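Side-chain contacts in maternal protein tudor (Drosophila melanogaster, PDB 4Q5W), which probably acts with the Piwi proteins Aubergine and AGO3 in piRNA-guided transposon repression and is required for primordial germ cell formation and abdominal segmentation: residues Met28-Ile31 / Cys32-Asn36; Tyr94-Pro97 / Gln98-Leu102; Val55-Ala58 / Asp59-Glu62; Ser22-Asp25 / Ser26-Asp29. All coordinates share one frame; numbering follows the deposited sequence. Where two conformers were deposited one is given.

In the fold
All four contacts are short-range within extended-Tudor 9. Contacts 1 and 4 share helix 25-37, which runs from the five-stranded sheet of the extension toward the four-stranded Tudor sheet. Contact 4 starts it, with backbone, water and acidic groups near solvent. Contact 1 overlaps it at Met28 and Asp29 and continues onward, partly buried, with aliphatic side chains on one flank. Contact 2, a surface turn after strand 87-90, presses Phe100 against Ile31, Lys34 and Leu35 of contact 1. Contact 3 is the hairpin loop between strands 52-56 and 63-71, a surface site rich in carboxylates. It meets contact 1 through Asn36 and Glu62, while contacts 3 and 4 lie about 20 Å apart between centres.

Contact 1: Met28-Ile31 / Cys32-Asn36; sequences MDII and CEKLN
First torsions of -64° in Ile31 and -74° in Leu35 lean both side chains the same way along helix 25-37, the connection between the extension and the Tudor sheet of this extended Tudor domain. CG2 of Ile31, opposite the backbone nitrogen, thus comes alongside CD1 of Leu35 at 4.0 Å. The buried pair faces strand 63-71, where both residues touch Arg65. On a more exposed flank Ile30 and Lys34 also run side by side: the Lys34 chain passes Ile30 with CE 3.6 Å from Ile30 CG2 before it bends at its last torsion and takes NZ into a long, weak ion pair with Glu99. The backbone beneath is regular alpha helix, with Cys32 N on Met28 O, Glu33 N on Asp29 O, Lys34 N on Ile30 O and Leu35 N on Ile31 O. Near the end of the helix the carbonyl of Cys32 is gripped twice. The N-H of Asn36 donates to Cys32 O at 2.9 Å, and the Asn36 side chain folds back so that ND2 does the same at 2.8 Å. The two donors come from opposite faces of the carbonyl plane, while OD1 of Asn36 accepts from the backbone N of Phe63.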
loop_
_atom_site.group_PDB
_atom_site.type_symbol
_atom_site.label_atom_id
_atom_site.label_comp_id
_atom_site.label_asym_id
_atom_site.label_seq_id
_atom_site.Cartn_x
_atom_site.Cartn_y
_atom_site.Cartn_z
ATOM N N MET A 28 11.227 5.952 6.874
ATOM C CA MET A 28 10.374 4.814 7.214
ATOM C C MET A 28 11.057 3.944 8.280
ATOM O O MET A 28 10.422 3.483 9.229
ATOM C CB MET A 28 10.058 3.978 5.963
ATOM C CG MET A 28 8.987 2.912 6.163
ATOM S SD MET A 28 7.346 3.604 6.448
ATOM C CE MET A 28 7.128 3.344 8.216
ATOM N N ASP A 29 12.354 3.719 8.117
ATOM C CA ASP A 29 13.100 2.916 9.079
ATOM C C ASP A 29 13.066 3.532 10.472
ATOM O O ASP A 29 12.920 2.811 11.454
ATOM C CB ASP A 29 14.550 2.728 8.644
ATOM C CG ASP A 29 14.694 1.750 7.493
ATOM O OD1 ASP A 29 13.683 1.139 7.085
ATOM O OD2 ASP A 29 15.829 1.591 7.004
ATOM N N ILE A 30 13.212 4.855 10.551
ATOM C CA ILE A 30 13.200 5.549 11.843
ATOM C C ILE A 30 11.825 5.473 12.496
ATOM O O ILE A 30 11.716 5.303 13.711
ATOM C CB ILE A 30 13.639 7.029 11.694
ATOM C CG1 ILE A 30 15.129 7.105 11.342
ATOM C CG2 ILE A 30 13.396 7.791 12.967
ATOM C CD1 ILE A 30 15.551 8.427 10.722
ATOM N N ILE A 31 10.771 5.593 11.693
ATOM C CA ILE A 31 9.409 5.485 12.222
ATOM C C ILE A 31 9.196 4.112 12.849
ATOM O O ILE A 31 8.746 4.010 13.995
ATOM C CB ILE A 31 8.341 5.766 11.139
ATOM C CG1 ILE A 31 8.450 7.212 10.649
ATOM C CG2 ILE A 31 6.940 5.466 11.661
ATOM C CD1 ILE A 31 7.526 7.544 9.467
ATOM N N CYS A 32 9.554 3.067 12.104
ATOM C CA CYS A 32 9.437 1.688 12.582
ATOM C C CYS A 32 10.255 1.445 13.841
ATOM O O CYS A 32 9.782 0.828 14.790
ATOM C CB CYS A 32 9.889 0.700 11.506
ATOM S SG CYS A 32 8.801 0.589 10.073
ATOM N N GLU A 33 11.497 1.916 13.838
ATOM C CA GLU A 33 12.374 1.720 14.991
ATOM C C GLU A 33 11.795 2.401 16.224
ATOM O O GLU A 33 11.769 1.829 17.311
ATOM C CB GLU A 33 13.786 2.241 14.715
ATOM C CG GLU A 33 14.577 2.511 15.978
ATOM C CD GLU A 33 15.999 2.006 15.913
ATOM O OE1 GLU A 33 16.836 2.664 15.256
ATOM O OE2 GLU A 33 16.279 0.952 16.525
ATOM N N LYS A 34 11.319 3.627 16.057
ATOM C CA LYS A 34 10.769 4.351 17.196
ATOM C C LYS A 34 9.470 3.728 17.723
ATOM O O LYS A 34 9.273 3.605 18.939
ATOM C CB LYS A 34 10.577 5.823 16.843
ATOM C CG LYS A 34 11.887 6.605 16.826
ATOM C CD LYS A 34 11.674 7.999 16.254
ATOM C CE LYS A 34 12.932 8.842 16.367
ATOM N NZ LYS A 34 13.250 9.150 17.786
ATOM N N LEU A 35 8.584 3.323 16.817
ATOM C CA LEU A 35 7.327 2.698 17.240
ATOM C C LEU A 35 7.527 1.325 17.884
ATOM O O LEU A 35 6.778 0.938 18.779
ATOM C CB LEU A 35 6.338 2.594 16.075
ATOM C CG LEU A 35 5.671 3.898 15.633
ATOM C CD1 LEU A 35 4.766 3.640 14.448
ATOM C CD2 LEU A 35 4.885 4.519 16.797
ATOM N N ASN A 36 8.534 0.580 17.441
ATOM C CA ASN A 36 8.744 -0.757 17.990
ATOM C C ASN A 36 9.788 -0.840 19.100
ATOM O O ASN A 36 10.119 -1.933 19.564
ATOM C CB ASN A 36 9.094 -1.734 16.872
ATOM C CG ASN A 36 7.934 -1.964 15.931
ATOM O OD1 ASN A 36 7.035 -2.750 16.219
ATOM N ND2 ASN A 36 7.944 -1.271 14.801
#

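Contact 2: Tyr94-Pro97 / Gln98-Leu102; sequences YELP and QEFTL
Phe100 folds back against Leu96 and Pro97 where the chain makes two overlapping type I beta turns, Pro97-Phe100 and Gln98-Thr101, in the segment that leaves strand 87-90 of the Tudor domain. Its CB lies 3.8 Å from CD1 of Leu96, whose branch approaches obliquely. CG stands beside the carbonyl of Pro97, the chi1 of -61° having set it next to the backbone nitrogen, the atom that donates to Pro97 O at 3.1 Å. That donor sits above the carbonyl plane, 37° out of it. Further out, CD2 comes within 3.5 Å of Pro97 O, which lies at the ring edge, and within 3.7 Å of Pro97 CB. CE2 touches CG of Pro97, also at the edge and in the ring plane. On the helix side, Phe100 CE2 is 3.8 Å from Leu35 CD2. The tip atom CZ rests on CB of Lys34, and CE1 is near CG2 of Ile31, so the far half of the ring is set against helix 25-37. This buried phenyl thereby joins the exposed turn to the helix, while Leu96 and Pro97 reach Val54 of strand 52-56. One ring face is covered toward its rim by CG of Glu99, 3.7 Å above the plane.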
loop_
_atom_site.group_PDB
_atom_site.type_symbol
_atom_site.label_atom_id
_atom_site.label_comp_id
_atom_site.label_asym_id
_atom_site.label_seq_id
_atom_site.Cartn_x
_atom_site.Cartn_y
_atom_site.Cartn_z
ATOM N N TYR A 94 -3.441 2.414 20.302
ATOM C CA TYR A 94 -2.468 3.134 21.114
ATOM C C TYR A 94 -2.413 4.585 20.648
ATOM O O TYR A 94 -2.751 4.889 19.497
ATOM C CB TYR A 94 -1.075 2.502 20.995
ATOM C CG TYR A 94 -1.006 1.056 21.410
ATOM C CD1 TYR A 94 -1.302 0.040 20.505
ATOM C CD2 TYR A 94 -0.632 0.700 22.702
ATOM C CE1 TYR A 94 -1.233 -1.284 20.876
ATOM C CE2 TYR A 94 -0.561 -0.624 23.085
ATOM C CZ TYR A 94 -0.866 -1.609 22.166
ATOM O OH TYR A 94 -0.802 -2.923 22.539
ATOM N N GLU A 95 -1.995 5.476 21.542
ATOM C CA GLU A 95 -1.816 6.882 21.196
ATOM C C GLU A 95 -0.643 7.036 20.237
ATOM O O GLU A 95 0.360 6.345 20.358
ATOM C CB GLU A 95 -1.550 7.726 22.447
ATOM C CG GLU A 95 -2.523 7.520 23.593
ATOM C CD GLU A 95 -3.913 8.083 23.325
ATOM O OE1 GLU A 95 -4.132 8.690 22.259
ATOM O OE2 GLU A 95 -4.794 7.916 24.195
ATOM N N LEU A 96 -0.771 7.954 19.290
ATOM C CA LEU A 96 0.349 8.305 18.422
ATOM C C LEU A 96 1.294 9.248 19.162
ATOM O O LEU A 96 0.884 10.333 19.583
ATOM C CB LEU A 96 -0.163 8.982 17.156
ATOM C CG LEU A 96 0.927 9.411 16.167
ATOM C CD1 LEU A 96 1.535 8.178 15.519
ATOM C CD2 LEU A 96 0.349 10.356 15.137
ATOM N N PRO A 97 2.559 8.839 19.333
ATOM C CA PRO A 97 3.518 9.720 20.005
ATOM C C PRO A 97 3.607 11.070 19.299
ATOM O O PRO A 97 3.531 11.127 18.064
ATOM C CB PRO A 97 4.838 8.955 19.883
ATOM C CG PRO A 97 4.422 7.513 19.849
ATOM C CD PRO A 97 3.137 7.513 19.035
ATOM N N GLN A 98 3.748 12.135 20.085
ATOM C CA GLN A 98 3.707 13.507 19.578
ATOM C C GLN A 98 4.678 13.800 18.434
ATOM O O GLN A 98 4.382 14.619 17.550
ATOM C CB GLN A 98 3.961 14.489 20.730
ATOM C CG GLN A 98 3.793 15.957 20.359
ATOM C CD GLN A 98 2.375 16.305 19.940
ATOM O OE1 GLN A 98 1.430 15.555 20.199
ATOM N NE2 GLN A 98 2.217 17.461 19.301
ATOM N N GLU A 99 5.832 13.144 18.457
ATOM C CA GLU A 99 6.886 13.408 17.467
ATOM C C GLU A 99 6.485 13.058 16.032
ATOM O O GLU A 99 7.149 13.482 15.079
ATOM C CB GLU A 99 8.184 12.685 17.848
ATOM C CG GLU A 99 8.059 11.167 17.935
ATOM C CD GLU A 99 9.371 10.488 18.277
ATOM O OE1 GLU A 99 10.430 11.140 18.169
ATOM O OE2 GLU A 99 9.348 9.299 18.661
ATOM N N PHE A 100 5.399 12.301 15.879
ATOM C CA PHE A 100 4.945 11.859 14.562
ATOM C C PHE A 100 3.785 12.670 14.002
ATOM O O PHE A 100 3.442 12.516 12.830
ATOM C CB PHE A 100 4.485 10.399 14.611
ATOM C CG PHE A 100 5.553 9.435 15.025
ATOM C CD1 PHE A 100 6.571 9.089 14.146
ATOM C CD2 PHE A 100 5.525 8.850 16.277
ATOM C CE1 PHE A 100 7.553 8.196 14.522
ATOM C CE2 PHE A 100 6.506 7.953 16.661
ATOM C CZ PHE A 100 7.519 7.624 15.778
ATOM N N THR A 101 3.186 13.529 14.828
ATOM C CA THR A 101 1.954 14.235 14.472
ATOM C C THR A 101 1.987 14.947 13.115
ATOM O O THR A 101 1.018 14.917 12.360
ATOM C CB THR A 101 1.583 15.262 15.555
ATOM O OG1 THR A 101 1.591 14.622 16.837
ATOM C CG2 THR A 101 0.209 15.858 15.279
ATOM N N LEU A 102 3.105 15.602 12.814
ATOM C CA LEU A 102 3.188 16.404 11.590
ATOM C C LEU A 102 3.883 15.714 10.417
ATOM O O LEU A 102 4.032 16.302 9.351
ATOM C CB LEU A 102 3.907 17.717 11.884
ATOM C CG LEU A 102 3.235 18.555 12.966
ATOM C CD1 LEU A 102 4.163 19.658 13.410
ATOM C CD2 LEU A 102 1.950 19.120 12.412
#

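Contact 3: Val55-Ala58 / Asp59-Glu62; sequences VQFA and DDLE
Gln56 and Phe57 meet Asp59 to Glu62 across a four-residue beta-hairpin loop, the connection between strands 52-56 and 63-71 of the Tudor sheet. The Gln56 chain is fully extended, carrying NE2 to the carbonyl of Leu61 for a hydrogen bond of 2.7 Å, with the acceptor in the amide plane. The hairpin is closed by Phe57 N donating to Glu62 O at 2.9 Å, whereas Leu61 N binds Phe57 O only weakly. Phe57 has CG opposite its nitrogen (chi1 -171°), which swings the ring under Asp59. With Leu81 and Asn86 beside it, Phe57 occupies a position consistent with the wall of the dimethylarginine pocket of extended Tudor domains. CB of Asp59 sits over one ring face, 3.8 Å from the centroid, in a CH-pi contact, and its carboxylate is stacked with the ring plane at 21°, OD2 lying 3.3 Å from CZ of Phe57. The Asp60 carboxylate stands almost perpendicular to the ring. Its chi1 of 59° tucks CG between the backbone nitrogen and the carbonyl carbon, where OD1 can form an Asx turn with the N-H of Glu62, while OD2 bonds to Tyr64 OH. The same OD1 also lies 3.6 Å from CB of Phe57.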
loop_
_atom_site.group_PDB
_atom_site.type_symbol
_atom_site.label_atom_id
_atom_site.label_comp_id
_atom_site.label_asym_id
_atom_site.label_seq_id
_atom_site.Cartn_x
_atom_site.Cartn_y
_atom_site.Cartn_z
ATOM N N VAL A 55 -1.383 1.038 15.897
ATOM C CA VAL A 55 -1.892 -0.299 16.189
ATOM C C VAL A 55 -0.800 -1.348 16.061
ATOM O O VAL A 55 0.223 -1.108 15.417
ATOM C CB VAL A 55 -3.059 -0.690 15.253
ATOM C CG1 VAL A 55 -4.188 0.329 15.348
ATOM C CG2 VAL A 55 -2.568 -0.818 13.809
ATOM N N GLN A 56 -1.013 -2.508 16.679
ATOM C CA GLN A 56 -0.169 -3.670 16.414
ATOM C C GLN A 56 -0.771 -4.448 15.251
ATOM O O GLN A 56 -1.965 -4.727 15.248
ATOM C CB GLN A 56 -0.062 -4.571 17.649
ATOM C CG GLN A 56 0.916 -5.741 17.493
ATOM C CD GLN A 56 1.205 -6.443 18.809
ATOM O OE1 GLN A 56 0.373 -6.451 19.715
ATOM N NE2 GLN A 56 2.395 -7.026 18.924
ATOM N N PHE A 57 0.054 -4.772 14.257
ATOM C CA PHE A 57 -0.382 -5.546 13.092
ATOM C C PHE A 57 -0.255 -7.024 13.433
ATOM O O PHE A 57 0.810 -7.479 13.840
ATOM C CB PHE A 57 0.506 -5.191 11.892
ATOM C CG PHE A 57 0.037 -5.746 10.561
ATOM C CD1 PHE A 57 -1.289 -6.070 10.336
ATOM C CD2 PHE A 57 0.948 -5.905 9.519
ATOM C CE1 PHE A 57 -1.700 -6.565 9.098
ATOM C CE2 PHE A 57 0.551 -6.393 8.279
ATOM C CZ PHE A 57 -0.769 -6.724 8.067
ATOM N N ALA A 58 -1.341 -7.775 13.277
ATOM C CA ALA A 58 -1.352 -9.178 13.691
ATOM C C ALA A 58 -0.347 -10.013 12.898
ATOM O O ALA A 58 0.255 -10.948 13.434
ATOM C CB ALA A 58 -2.743 -9.765 13.548
ATOM N N ASP A 59 -0.169 -9.661 11.628
ATOM C CA ASP A 59 0.648 -10.457 10.719
ATOM C C ASP A 59 2.112 -10.546 11.148
ATOM O O ASP A 59 2.740 -11.601 11.018
ATOM C CB ASP A 59 0.561 -9.909 9.298
ATOM C CG ASP A 59 -0.828 -10.034 8.704
ATOM O OD1 ASP A 59 -1.800 -10.164 9.476
ATOM O OD2 ASP A 59 -0.945 -9.979 7.457
ATOM N N ASP A 60 2.658 -9.445 11.654
ATOM C CA ASP A 60 4.067 -9.439 12.053
ATOM C C ASP A 60 4.311 -9.023 13.501
ATOM O O ASP A 60 5.455 -8.975 13.943
ATOM C CB ASP A 60 4.920 -8.594 11.085
ATOM C CG ASP A 60 4.467 -7.139 10.996
ATOM O OD1 ASP A 60 3.778 -6.654 11.919
ATOM O OD2 ASP A 60 4.821 -6.471 9.998
ATOM N N LEU A 61 3.233 -8.727 14.228
ATOM C CA LEU A 61 3.296 -8.280 15.629
ATOM C C LEU A 61 4.031 -6.953 15.862
ATOM O O LEU A 61 4.307 -6.580 17.000
ATOM C CB LEU A 61 3.860 -9.375 16.551
ATOM C CG LEU A 61 2.994 -10.615 16.782
ATOM C CD1 LEU A 61 3.600 -11.501 17.860
ATOM C CD2 LEU A 61 1.576 -10.225 17.151
ATOM N N GLU A 62 4.330 -6.226 14.793
ATOM C CA GLU A 62 4.976 -4.927 14.930
ATOM C C GLU A 62 3.973 -3.777 14.935
ATOM O O GLU A 62 2.799 -3.957 14.598
ATOM C CB GLU A 62 6.004 -4.724 13.814
ATOM C CG GLU A 62 7.218 -5.640 13.933
ATOM C CD GLU A 62 8.230 -5.404 12.833
ATOM O OE1 GLU A 62 7.918 -4.636 11.895
ATOM O OE2 GLU A 62 9.336 -5.987 12.907
#

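Contact 4: Ser22-Asp25 / Ser26-Asp29; sequences SEKD and SLMD
The carbonyl oxygen of Lys24 receives the N-H of Met28 at 2.9 Å, nearly along the C=O axis, in the first alpha-helical bond of helix 25-37. This is the N-terminal end of the helix that connects strand 16-21 of the extension with the Tudor sheet, and Lys24 is its N-cap residue. A short 3-10 segment, residues 22 to 24, leads in; Asp25 N donates back to Ser22 O at 3.1 Å. One of the first-turn N-H groups is met by water: the water accepts from Leu27 N at 2.9 Å and itself donates to Glu23 O at 2.8 Å, bridging the 3-10 segment and the helix. The next helical bond, from Asp29 N to Asp25 O at 3.0 Å, is tilted from the carbonyl plane. The Asp29 side chain also lies against that oxygen: with chi1 at -74° its CG stands beside the backbone nitrogen and 3.3 Å from Asp25 O, so the carboxylate stands close to an oxygen that it cannot bond to, both being acceptors. Asp25 itself, in the first turn, would probably interact favourably with the partial positive charge of the helix end. Lys24 runs out in an extended chain, its CG only loosely near CD2 of Leu27, and its ammonium hydrogen-bonds to Val106 O in the segment before strand 108-112, with weak additional links to Pro105 O and Glu108. Deeper in, Met28 packs on Asp83, Tyr84 and Val106, and its CB lies 3.6 Å from Lys24 O.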
loop_
_atom_site.group_PDB
_atom_site.type_symbol
_atom_site.label_atom_id
_atom_site.label_comp_id
_atom_site.label_asym_id
_atom_site.label_seq_id
_atom_site.Cartn_x
_atom_site.Cartn_y
_atom_site.Cartn_z
ATOM N N SER A 22 12.130 5.990 -2.768
ATOM C CA SER A 22 13.392 5.675 -2.083
ATOM C C SER A 22 13.926 6.795 -1.202
ATOM O O SER A 22 14.622 6.527 -0.223
ATOM C CB SER A 22 14.472 5.197 -3.075
ATOM O OG SER A 22 14.945 6.246 -3.907
ATOM N N GLU A 23 13.593 8.043 -1.540
ATOM C CA GLU A 23 14.010 9.199 -0.737
ATOM C C GLU A 23 13.582 9.064 0.726
ATOM O O GLU A 23 14.210 9.644 1.613
ATOM C CB GLU A 23 13.435 10.505 -1.306
ATOM C CG GLU A 23 11.921 10.607 -1.131
ATOM C CD GLU A 23 11.332 11.978 -1.459
ATOM O OE1 GLU A 23 12.075 12.873 -1.928
ATOM O OE2 GLU A 23 10.105 12.147 -1.242
ATOM N N LYS A 24 12.519 8.300 0.970
ATOM C CA LYS A 24 11.954 8.157 2.316
ATOM C C LYS A 24 12.300 6.848 3.036
ATOM O O LYS A 24 11.739 6.559 4.102
ATOM C CB LYS A 24 10.430 8.290 2.257
ATOM C CG LYS A 24 9.931 9.710 2.045
ATOM C CD LYS A 24 8.412 9.726 2.118
ATOM C CE LYS A 24 7.833 11.122 1.990
ATOM N NZ LYS A 24 6.335 11.024 1.932
ATOM N N ASP A 25 13.202 6.047 2.476
ATOM C CA ASP A 25 13.519 4.761 3.107
ATOM C C ASP A 25 14.049 4.895 4.539
ATOM O O ASP A 25 13.653 4.134 5.425
ATOM C CB ASP A 25 14.527 3.969 2.275
ATOM C CG ASP A 25 13.936 3.443 0.994
ATOM O OD1 ASP A 25 12.690 3.404 0.874
ATOM O OD2 ASP A 25 14.729 3.053 0.112
ATOM N N SER A 26 14.939 5.855 4.765
ATOM C CA SER A 26 15.515 6.050 6.091
ATOM C C SER A 26 14.471 6.588 7.047
ATOM O O SER A 26 14.470 6.232 8.220
ATOM C CB SER A 26 16.717 7.001 6.066
ATOM O OG SER A 26 17.826 6.402 5.420
ATOM N N LEU A 27 13.593 7.456 6.542
ATOM C CA LEU A 27 12.500 7.978 7.357
ATOM C C LEU A 27 11.559 6.858 7.791
ATOM O O LEU A 27 11.123 6.828 8.938
ATOM C CB LEU A 27 11.712 9.056 6.605
ATOM C CG LEU A 27 10.415 9.520 7.280
ATOM C CD1 LEU A 27 10.700 10.143 8.646
ATOM C CD2 LEU A 27 9.639 10.486 6.391
ATOM N N MET A 28 11.227 5.952 6.874
ATOM C CA MET A 28 10.374 4.814 7.214
ATOM C C MET A 28 11.057 3.944 8.280
ATOM O O MET A 28 10.422 3.483 9.229
ATOM C CB MET A 28 10.058 3.978 5.963
ATOM C CG MET A 28 8.987 2.912 6.163
ATOM S SD MET A 28 7.346 3.604 6.448
ATOM C CE MET A 28 7.128 3.344 8.216
ATOM N N ASP A 29 12.354 3.719 8.117
ATOM C CA ASP A 29 13.100 2.916 9.079
ATOM C C ASP A 29 13.066 3.532 10.472
ATOM O O ASP A 29 12.920 2.811 11.454
ATOM C CB ASP A 29 14.550 2.728 8.644
ATOM C CG ASP A 29 14.694 1.750 7.493
ATOM O OD1 ASP A 29 13.683 1.139 7.085
ATOM O OD2 ASP A 29 15.829 1.591 7.004
HETATM O O HOH W 1 14.615 8.873 4.244
#